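Local coordinates for flagellar biosynthesis protein FlhA (Bacillus subtilis, PDB 3MIX) that takes part, as a component of the flagellar type III secretion system, in the export of flagellum proteins, here represented by its cytosolic domain, at residues 79-87 against 231-239; 99-107 against 114-122. All blocks are in the same frame, centred on the assembly; numbering follows the deposited sequence.

Contact 1 of 2, residues 79-87 against 231-239; sequences QLALELGLV and LKEKVSIRN
Leu84 O receives the backbone N-H of Ile237 in a short, nearly straight bond (N to O 2.8 Å, 164° at the hydrogen), the donor lying tilted from the carbonyl plane. Packing is tight beside it. Gly85 brings its CA to 3.5 Å from Arg238 CG, and a CB on Gly85 would run into the backbone of Ile237 and Arg238. Ile237 CG1 comes within 3.3 Å of Leu84 O, while Leu231 turns CD1 to Leu86 CB and CD2 to Leu84, CD2 being 3.7 Å from Leu84 O. The contact joins the C-terminal end of helix 69-84, which stops where Gly85 turns to positive phi, to the end of helix 220-232 and the loop that follows it; helix 220-232 closes in a Schellman motif with Lys234 as its C-prime residue. Beyond that motif Ser236 forms an ST turn, its OG, anti to the backbone N (chi1 171°), accepting from Arg238 N at 3.1 Å. The solvent side is looser. There the bent chain of Arg238 runs alongside Leu82, whose CD2 sits over one guanidinium face, 4.0 Å from NH2. One water donates to both Gly85 O and Ile237 O and so bridges the two backbones. At the inner side, helix 170-189 meets Leu84 through Ala186, and Ile190 touches both Leu231 and Ile237.

Contact 2 of 2, residues 99-107 against 114-122; sequences LQPNEYRLK and AKGELLLDH
Tyr104 lays one face of its ring over Gly116, whose CA sits 3.8 Å from the ring centroid in a CH-pi contact, 20° off the normal. The ring reaches across the neighbouring strand because CG is held between the backbone N and the carbonyl carbon (chi1 69°). A CB on Gly116 would collide with CZ, so the bare glycine lets the ring lie close. Leu118 comes in obliquely, its CG 3.8 Å from Tyr104 CE2. Replacing Tyr104 with an alanine would probably uncover Gly116 and the flank of Leu118, and leave His177 without its hydroxyl partner.

In the backbone, Tyr104 and Gly116 form a hydrogen-bonded pair of the antiparallel hairpin: Tyr104 N reaches Gly116 O at 2.8 Å, from above the carbonyl plane, and Gly116 N returns a bond to Tyr104 O. Leu106 N bonds Ala114 O almost straight (176°). Past the paired strands, Leu118 N meets Asn102 O at 2.9 Å in the carbonyl plane. On the opposite face of the sheet Glu103 and Glu117 run side by side, their OE1 atoms 4.0 Å apart.

Farther out, His177 of helix 170-189 hydrogen-bonds Tyr104 OH, and the same helix packs Val174 on Leu118. Arg105 extends to a salt bridge with Glu112, while strand 49-53 lines the other edge of strand 103-108. The face with Tyr104 and Leu106 is buried against a helix, whereas the other carries charges of both signs, Glu103, Arg105, Lys115 and Glu117; the nearness of the two glutamates may slightly raise the cost of charging both, an effect that solvent around the exposed Glu117 would probably soften.

Overall arrangement
Both contacts belong to the cytosolic domain of FlhA. Their centres lie about 28 Å apart and their nearest atoms about 9 Å apart. Along the chain contact 2 is nested within the loop that contact 1 closes: helix 69-84 comes first, then the hairpin of strands 103-108 and 111-117, and only later helix 220-232. The hairpin forms one side of a four-stranded mixed sheet, with strand 111-117 outermost within the chain. Contact 1 is centred about 9 Å, and contact 2 about 24 Å, from the centre of the chain. Helix 170-189, which touches Leu84 at contact 1 and Leu106, Ala114 and Leu118 at contact 2, connects the local hairpin with the long-range closure.

Contact 1 of 2, residues 79-87 against 231-239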
loop_
_atom_site.group_PDB
_atom_site.type_symbol
_atom_site.label_atom_id
_atom_site.label_comp_id
_atom_site.label_asym_id
_atom_site.label_seq_id
_atom_site.Cartn_x
_atom_site.Cartn_y
_atom_site.Cartn_z
ATOM N N GLN A 79 -14.750 4.100 0.254
ATOM C CA GLN A 79 -13.738 4.993 -0.315
ATOM C C GLN A 79 -12.545 4.253 -0.915
ATOM O O GLN A 79 -12.126 4.525 -2.041
ATOM C CB GLN A 79 -13.226 5.975 0.746
ATOM C CG GLN A 79 -12.146 6.952 0.234
ATOM C CD GLN A 79 -11.253 7.532 1.353
ATOM O OE1 GLN A 79 -10.045 7.765 1.151
ATOM N NE2 GLN A 79 -11.843 7.758 2.535
ATOM N N LEU A 80 -11.990 3.327 -0.141
ATOM C CA LEU A 80 -10.751 2.673 -0.507
ATOM C C LEU A 80 -10.955 1.657 -1.607
ATOM O O LEU A 80 -10.044 1.418 -2.374
ATOM C CB LEU A 80 -10.129 2.008 0.717
ATOM C CG LEU A 80 -9.596 3.026 1.723
ATOM C CD1 LEU A 80 -8.910 2.250 2.817
ATOM C CD2 LEU A 80 -8.643 3.993 1.042
ATOM N N ALA A 81 -12.143 1.058 -1.665
ATOM C CA ALA A 81 -12.509 0.217 -2.790
ATOM C C ALA A 81 -12.466 1.010 -4.088
ATOM O O ALA A 81 -11.939 0.506 -5.094
ATOM C CB ALA A 81 -13.892 -0.412 -2.590
ATOM N N LEU A 82 -12.994 2.242 -4.062
ATOM C CA LEU A 82 -13.078 3.061 -5.273
ATOM C C LEU A 82 -11.733 3.669 -5.598
ATOM O O LEU A 82 -11.393 3.823 -6.768
ATOM C CB LEU A 82 -14.160 4.164 -5.182
ATOM C CG LEU A 82 -15.617 3.684 -5.010
ATOM C CD1 LEU A 82 -16.561 4.820 -4.614
ATOM C CD2 LEU A 82 -16.146 2.986 -6.293
ATOM N N GLU A 83 -10.965 4.025 -4.576
ATOM C CA GLU A 83 -9.665 4.633 -4.842
ATOM C C GLU A 83 -8.578 3.588 -5.130
ATOM O O GLU A 83 -7.705 3.834 -5.957
ATOM C CB GLU A 83 -9.251 5.468 -3.656
ATOM C CG GLU A 83 -7.939 6.178 -3.834
ATOM C CD GLU A 83 -7.539 6.889 -2.554
ATOM O OE1 GLU A 83 -8.434 7.165 -1.720
ATOM O OE2 GLU A 83 -6.331 7.179 -2.389
ATOM N N LEU A 84 -8.631 2.427 -4.458
ATOM C CA LEU A 84 -7.534 1.464 -4.542
ATOM C C LEU A 84 -7.885 0.221 -5.355
ATOM O O LEU A 84 -6.984 -0.419 -5.922
ATOM C CB LEU A 84 -7.035 1.045 -3.128
ATOM C CG LEU A 84 -6.463 2.099 -2.175
ATOM C CD1 LEU A 84 -6.004 1.429 -0.874
ATOM C CD2 LEU A 84 -5.321 2.881 -2.786
ATOM N N GLY A 85 -9.191 -0.102 -5.418
ATOM C CA GLY A 85 -9.661 -1.343 -5.999
ATOM C C GLY A 85 -9.599 -2.486 -4.990
ATOM O O GLY A 85 -9.900 -3.619 -5.331
ATOM N N LEU A 86 -9.187 -2.172 -3.761
ATOM C CA LEU A 86 -9.144 -3.121 -2.639
ATOM C C LEU A 86 -10.371 -2.923 -1.726
ATOM O O LEU A 86 -10.655 -1.815 -1.277
ATOM C CB LEU A 86 -7.868 -2.907 -1.806
ATOM C CG LEU A 86 -7.718 -3.724 -0.509
ATOM C CD1 LEU A 86 -7.471 -5.217 -0.749
ATOM C CD2 LEU A 86 -6.667 -3.161 0.435
ATOM N N VAL A 87 -11.085 -4.013 -1.496
ATOM C CA VAL A 87 -12.161 -4.081 -0.575
ATOM C C VAL A 87 -11.619 -4.683 0.722
ATOM O O VAL A 87 -11.361 -5.887 0.795
ATOM C CB VAL A 87 -13.268 -5.022 -1.053
ATOM C CG1 VAL A 87 -14.393 -4.985 -0.045
ATOM C CG2 VAL A 87 -13.791 -4.617 -2.418
ATOM N N LEU A 231 -0.315 -2.528 -5.344
ATOM C CA LEU A 231 -0.777 -1.760 -4.172
ATOM C C LEU A 231 0.372 -1.194 -3.376
ATOM O O LEU A 231 0.288 -0.085 -2.895
ATOM C CB LEU A 231 -1.691 -2.577 -3.252
ATOM C CG LEU A 231 -2.997 -2.917 -3.983
ATOM C CD1 LEU A 231 -3.855 -3.859 -3.173
ATOM C CD2 LEU A 231 -3.799 -1.628 -4.401
ATOM N N LYS A 232 1.440 -1.976 -3.264
ATOM C CA LYS A 232 2.622 -1.569 -2.539
ATOM C C LYS A 232 3.141 -0.215 -3.016
ATOM O O LYS A 232 3.510 0.625 -2.205
ATOM C CB LYS A 232 3.714 -2.615 -2.722
ATOM C CG LYS A 232 4.896 -2.462 -1.788
ATOM C CD LYS A 232 5.625 -3.819 -1.601
ATOM C CE LYS A 232 6.489 -4.218 -2.849
ATOM N NZ LYS A 232 6.881 -5.709 -2.958
ATOM N N GLU A 233 3.158 -0.008 -4.329
ATOM C CA GLU A 233 3.598 1.255 -4.900
ATOM C C GLU A 233 2.440 2.210 -5.198
ATOM O O GLU A 233 2.606 3.182 -5.941
ATOM C CB GLU A 233 4.439 0.993 -6.159
ATOM C CG GLU A 233 5.578 -0.023 -5.919
ATOM C CD GLU A 233 6.668 0.029 -7.006
ATOM O OE1 GLU A 233 7.216 1.119 -7.253
ATOM O OE2 GLU A 233 6.994 -1.025 -7.598
ATOM N N LYS A 234 1.268 1.939 -4.630
ATOM C CA LYS A 234 0.144 2.891 -4.683
ATOM C C LYS A 234 -0.500 2.932 -6.077
ATOM O O LYS A 234 -1.117 3.931 -6.465
ATOM C CB LYS A 234 0.558 4.325 -4.258
ATOM C CG LYS A 234 1.242 4.471 -2.889
ATOM C CD LYS A 234 0.621 3.550 -1.827
ATOM C CE LYS A 234 1.376 3.580 -0.483
ATOM N NZ LYS A 234 2.296 2.421 -0.349
ATOM N N VAL A 235 -0.344 1.850 -6.826
ATOM C CA VAL A 235 -0.970 1.754 -8.126
ATOM C C VAL A 235 -2.303 1.113 -7.856
ATOM O O VAL A 235 -2.368 -0.018 -7.385
ATOM C CB VAL A 235 -0.136 0.894 -9.125
ATOM C CG1 VAL A 235 -0.911 0.683 -10.440
ATOM C CG2 VAL A 235 1.253 1.532 -9.391
ATOM N N SER A 236 -3.371 1.845 -8.129
ATOM C CA SER A 236 -4.718 1.289 -7.985
ATOM C C SER A 236 -4.873 -0.001 -8.833
ATOM O O SER A 236 -4.313 -0.105 -9.957
ATOM C CB SER A 236 -5.750 2.327 -8.439
ATOM O OG SER A 236 -7.050 1.758 -8.519
ATOM N N ILE A 237 -5.635 -0.954 -8.301
ATOM C CA ILE A 237 -5.985 -2.175 -9.029
ATOM C C ILE A 237 -7.452 -2.190 -9.484
ATOM O O ILE A 237 -8.010 -3.271 -9.723
ATOM C CB ILE A 237 -5.635 -3.455 -8.213
ATOM C CG1 ILE A 237 -6.418 -3.504 -6.875
ATOM C CG2 ILE A 237 -4.082 -3.527 -7.945
ATOM C CD1 ILE A 237 -6.248 -4.794 -6.081
ATOM N N ARG A 238 -8.075 -1.009 -9.619
ATOM C CA ARG A 238 -9.426 -0.900 -10.220
ATOM C C ARG A 238 -9.566 -1.381 -11.651
ATOM O O ARG A 238 -10.609 -1.919 -12.008
ATOM C CB ARG A 238 -9.951 0.540 -10.153
ATOM C CG ARG A 238 -10.156 0.906 -8.682
ATOM C CD ARG A 238 -11.436 1.528 -8.427
ATOM N NE ARG A 238 -12.535 1.029 -9.235
ATOM C CZ ARG A 238 -13.530 1.812 -9.622
ATOM N NH1 ARG A 238 -14.519 1.332 -10.347
ATOM N NH2 ARG A 238 -13.512 3.090 -9.297
ATOM N N ASN A 239 -8.533 -1.181 -12.464
ATOM C CA ASN A 239 -8.589 -1.537 -13.863
ATOM C C ASN A 239 -8.191 -3.015 -14.016
ATOM O O ASN A 239 -7.090 -3.357 -14.498
ATOM C CB ASN A 239 -7.682 -0.623 -14.696
ATOM C CG ASN A 239 -7.982 -0.715 -16.206
ATOM O OD1 ASN A 239 -7.559 0.154 -16.992
ATOM N ND2 ASN A 239 -8.736 -1.742 -16.605
HETATM O O HOH W 1 -10.389 -3.778 -8.196
#

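Contact 2 of 2, residues 99-107 against 114-122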
loop_
_atom_site.group_PDB
_atom_site.type_symbol
_atom_site.label_atom_id
_atom_site.label_comp_id
_atom_site.label_asym_id
_atom_site.label_seq_id
_atom_site.Cartn_x
_atom_site.Cartn_y
_atom_site.Cartn_z
ATOM N N LEU A 99 -5.010 -0.971 27.619
ATOM C CA LEU A 99 -4.816 0.369 27.076
ATOM C C LEU A 99 -5.403 1.436 27.992
ATOM O O LEU A 99 -6.326 1.176 28.772
ATOM C CB LEU A 99 -5.419 0.494 25.662
ATOM C CG LEU A 99 -4.993 -0.448 24.531
ATOM C CD1 LEU A 99 -5.765 -0.116 23.261
ATOM C CD2 LEU A 99 -3.481 -0.427 24.275
ATOM N N GLN A 100 -4.858 2.642 27.877
ATOM C CA GLN A 100 -5.340 3.791 28.626
ATOM C C GLN A 100 -6.777 4.111 28.218
ATOM O O GLN A 100 -7.170 3.823 27.090
ATOM C CB GLN A 100 -4.429 5.000 28.386
ATOM C CG GLN A 100 -3.047 4.894 29.056
ATOM C CD GLN A 100 -3.090 5.055 30.576
ATOM O OE1 GLN A 100 -3.832 5.883 31.110
ATOM N NE2 GLN A 100 -2.274 4.266 31.276
ATOM N N PRO A 101 -7.570 4.689 29.141
ATOM C CA PRO A 101 -8.962 5.038 28.859
ATOM C C PRO A 101 -9.180 5.608 27.455
ATOM O O PRO A 101 -10.035 5.114 26.721
ATOM C CB PRO A 101 -9.283 6.103 29.925
ATOM C CG PRO A 101 -8.054 6.185 30.833
ATOM C CD PRO A 101 -7.229 4.978 30.546
ATOM N N ASN A 102 -8.394 6.620 27.094
ATOM C CA ASN A 102 -8.545 7.330 25.830
ATOM C C ASN A 102 -7.768 6.715 24.655
ATOM O O ASN A 102 -7.772 7.264 23.559
ATOM C CB ASN A 102 -8.129 8.795 26.003
ATOM C CG ASN A 102 -9.085 9.583 26.886
ATOM O OD1 ASN A 102 -10.308 9.463 26.773
ATOM N ND2 ASN A 102 -8.526 10.412 27.754
ATOM N N GLU A 103 -7.114 5.584 24.882
ATOM C CA GLU A 103 -6.197 5.020 23.891
ATOM C C GLU A 103 -6.868 4.111 22.863
ATOM O O GLU A 103 -7.697 3.271 23.213
ATOM C CB GLU A 103 -5.074 4.244 24.579
ATOM C CG GLU A 103 -3.723 4.437 23.928
ATOM C CD GLU A 103 -2.993 5.664 24.463
ATOM O OE1 GLU A 103 -3.412 6.804 24.146
ATOM O OE2 GLU A 103 -1.995 5.485 25.201
ATOM N N TYR A 104 -6.498 4.286 21.596
ATOM C CA TYR A 104 -6.839 3.307 20.580
ATOM C C TYR A 104 -5.589 2.762 19.911
ATOM O O TYR A 104 -4.536 3.406 19.911
ATOM C CB TYR A 104 -7.818 3.867 19.541
ATOM C CG TYR A 104 -7.232 4.920 18.630
ATOM C CD1 TYR A 104 -6.521 4.556 17.481
ATOM C CD2 TYR A 104 -7.401 6.278 18.903
ATOM C CE1 TYR A 104 -5.981 5.518 16.637
ATOM C CE2 TYR A 104 -6.868 7.249 18.065
ATOM C CZ TYR A 104 -6.160 6.858 16.927
ATOM O OH TYR A 104 -5.627 7.804 16.088
ATOM N N ARG A 105 -5.739 1.584 19.322
ATOM C CA ARG A 105 -4.658 0.873 18.667
ATOM C C ARG A 105 -5.180 0.162 17.405
ATOM O O ARG A 105 -6.276 -0.396 17.414
ATOM C CB ARG A 105 -4.105 -0.144 19.650
ATOM C CG ARG A 105 -2.745 -0.678 19.335
ATOM C CD ARG A 105 -2.335 -1.661 20.420
ATOM N NE ARG A 105 -1.356 -2.632 19.934
ATOM C CZ ARG A 105 -1.223 -3.870 20.413
ATOM N NH1 ARG A 105 -2.027 -4.307 21.382
ATOM N NH2 ARG A 105 -0.293 -4.680 19.907
ATOM N N LEU A 106 -4.407 0.203 16.319
ATOM C CA LEU A 106 -4.760 -0.498 15.077
ATOM C C LEU A 106 -3.723 -1.547 14.712
ATOM O O LEU A 106 -2.523 -1.275 14.695
ATOM C CB LEU A 106 -4.942 0.474 13.903
ATOM C CG LEU A 106 -5.496 -0.157 12.607
ATOM C CD1 LEU A 106 -7.011 -0.443 12.701
ATOM C CD2 LEU A 106 -5.196 0.707 11.411
ATOM N N LYS A 107 -4.197 -2.747 14.418
ATOM C CA LYS A 107 -3.327 -3.835 13.999
ATOM C C LYS A 107 -3.735 -4.307 12.623
ATOM O O LYS A 107 -4.916 -4.333 12.296
ATOM C CB LYS A 107 -3.372 -4.998 14.995
ATOM C CG LYS A 107 -3.113 -4.569 16.444
ATOM C CD LYS A 107 -3.371 -5.690 17.470
ATOM C CE LYS A 107 -2.250 -6.740 17.457
ATOM N NZ LYS A 107 -2.087 -7.430 18.781
ATOM N N ALA A 114 -0.494 1.383 14.270
ATOM C CA ALA A 114 -0.871 2.703 14.737
ATOM C C ALA A 114 -1.412 2.646 16.145
ATOM O O ALA A 114 -2.052 1.678 16.537
ATOM C CB ALA A 114 -1.905 3.319 13.809
ATOM N N LYS A 115 -1.141 3.698 16.904
ATOM C CA LYS A 115 -1.836 3.930 18.161
ATOM C C LYS A 115 -2.087 5.411 18.331
ATOM O O LYS A 115 -1.426 6.244 17.699
ATOM C CB LYS A 115 -1.099 3.314 19.362
ATOM C CG LYS A 115 0.309 3.827 19.631
ATOM C CD LYS A 115 0.928 3.049 20.794
ATOM C CE LYS A 115 2.434 3.251 20.876
ATOM N NZ LYS A 115 3.107 2.108 21.549
ATOM N N GLY A 116 -3.070 5.735 19.162
ATOM C CA GLY A 116 -3.453 7.118 19.377
ATOM C C GLY A 116 -4.341 7.283 20.587
ATOM O O GLY A 116 -4.583 6.330 21.333
ATOM N N GLU A 117 -4.825 8.508 20.762
ATOM C CA GLU A 117 -5.651 8.882 21.900
ATOM C C GLU A 117 -6.739 9.850 21.450
ATOM O O GLU A 117 -6.498 10.737 20.631
ATOM C CB GLU A 117 -4.797 9.496 23.020
ATOM C CG GLU A 117 -4.039 10.795 22.661
ATOM C CD GLU A 117 -3.004 10.626 21.541
ATOM O OE1 GLU A 117 -2.390 9.537 21.436
ATOM O OE2 GLU A 117 -2.798 11.588 20.764
ATOM N N LEU A 118 -7.941 9.664 21.977
ATOM C CA LEU A 118 -9.051 10.541 21.645
ATOM C C LEU A 118 -9.734 11.103 22.886
ATOM O O LEU A 118 -9.870 10.424 23.905
ATOM C CB LEU A 118 -10.071 9.819 20.763
ATOM C CG LEU A 118 -9.673 9.388 19.346
ATOM C CD1 LEU A 118 -10.767 8.504 18.760
ATOM C CD2 LEU A 118 -9.384 10.574 18.422
ATOM N N LEU A 119 -10.146 12.360 22.784
ATOM C CA LEU A 119 -10.954 13.008 23.805
ATOM C C LEU A 119 -12.309 13.300 23.167
ATOM O O LEU A 119 -12.475 14.300 22.465
ATOM C CB LEU A 119 -10.271 14.288 24.288
ATOM C CG LEU A 119 -8.930 14.137 25.020
ATOM C CD1 LEU A 119 -8.190 15.469 25.077
ATOM C CD2 LEU A 119 -9.120 13.571 26.424
ATOM N N LEU A 120 -13.265 12.403 23.407
ATOM C CA LEU A 120 -14.540 12.368 22.678
ATOM C C LEU A 120 -15.342 13.660 22.789
ATOM O O LEU A 120 -16.034 14.052 21.846
ATOM C CB LEU A 120 -15.407 11.192 23.146
ATOM C CG LEU A 120 -14.755 9.890 23.624
ATOM C CD1 LEU A 120 -14.556 9.933 25.152
ATOM C CD2 LEU A 120 -15.610 8.705 23.226
ATOM N N ASP A 121 -15.238 14.313 23.943
ATOM C CA ASP A 121 -15.967 15.548 24.208
ATOM C C ASP A 121 -15.231 16.767 23.636
ATOM O O ASP A 121 -15.639 17.904 23.868
ATOM C CB ASP A 121 -16.195 15.715 25.718
ATOM C CG ASP A 121 -16.474 14.389 26.427
ATOM O OD1 ASP A 121 -15.608 13.485 26.383
ATOM O OD2 ASP A 121 -17.557 14.253 27.040
ATOM N N HIS A 122 -14.159 16.527 22.880
ATOM C CA HIS A 122 -13.304 17.610 22.381
ATOM C C HIS A 122 -13.211 17.703 20.854
ATOM O O HIS A 122 -13.945 17.025 20.134
ATOM C CB HIS A 122 -11.904 17.523 23.002
ATOM C CG HIS A 122 -11.875 17.852 24.461
ATOM N ND1 HIS A 122 -11.616 19.121 24.931
ATOM C CD2 HIS A 122 -12.081 17.080 25.555
ATOM C CE1 HIS A 122 -11.660 19.118 26.252
ATOM N NE2 HIS A 122 -11.938 17.891 26.655
#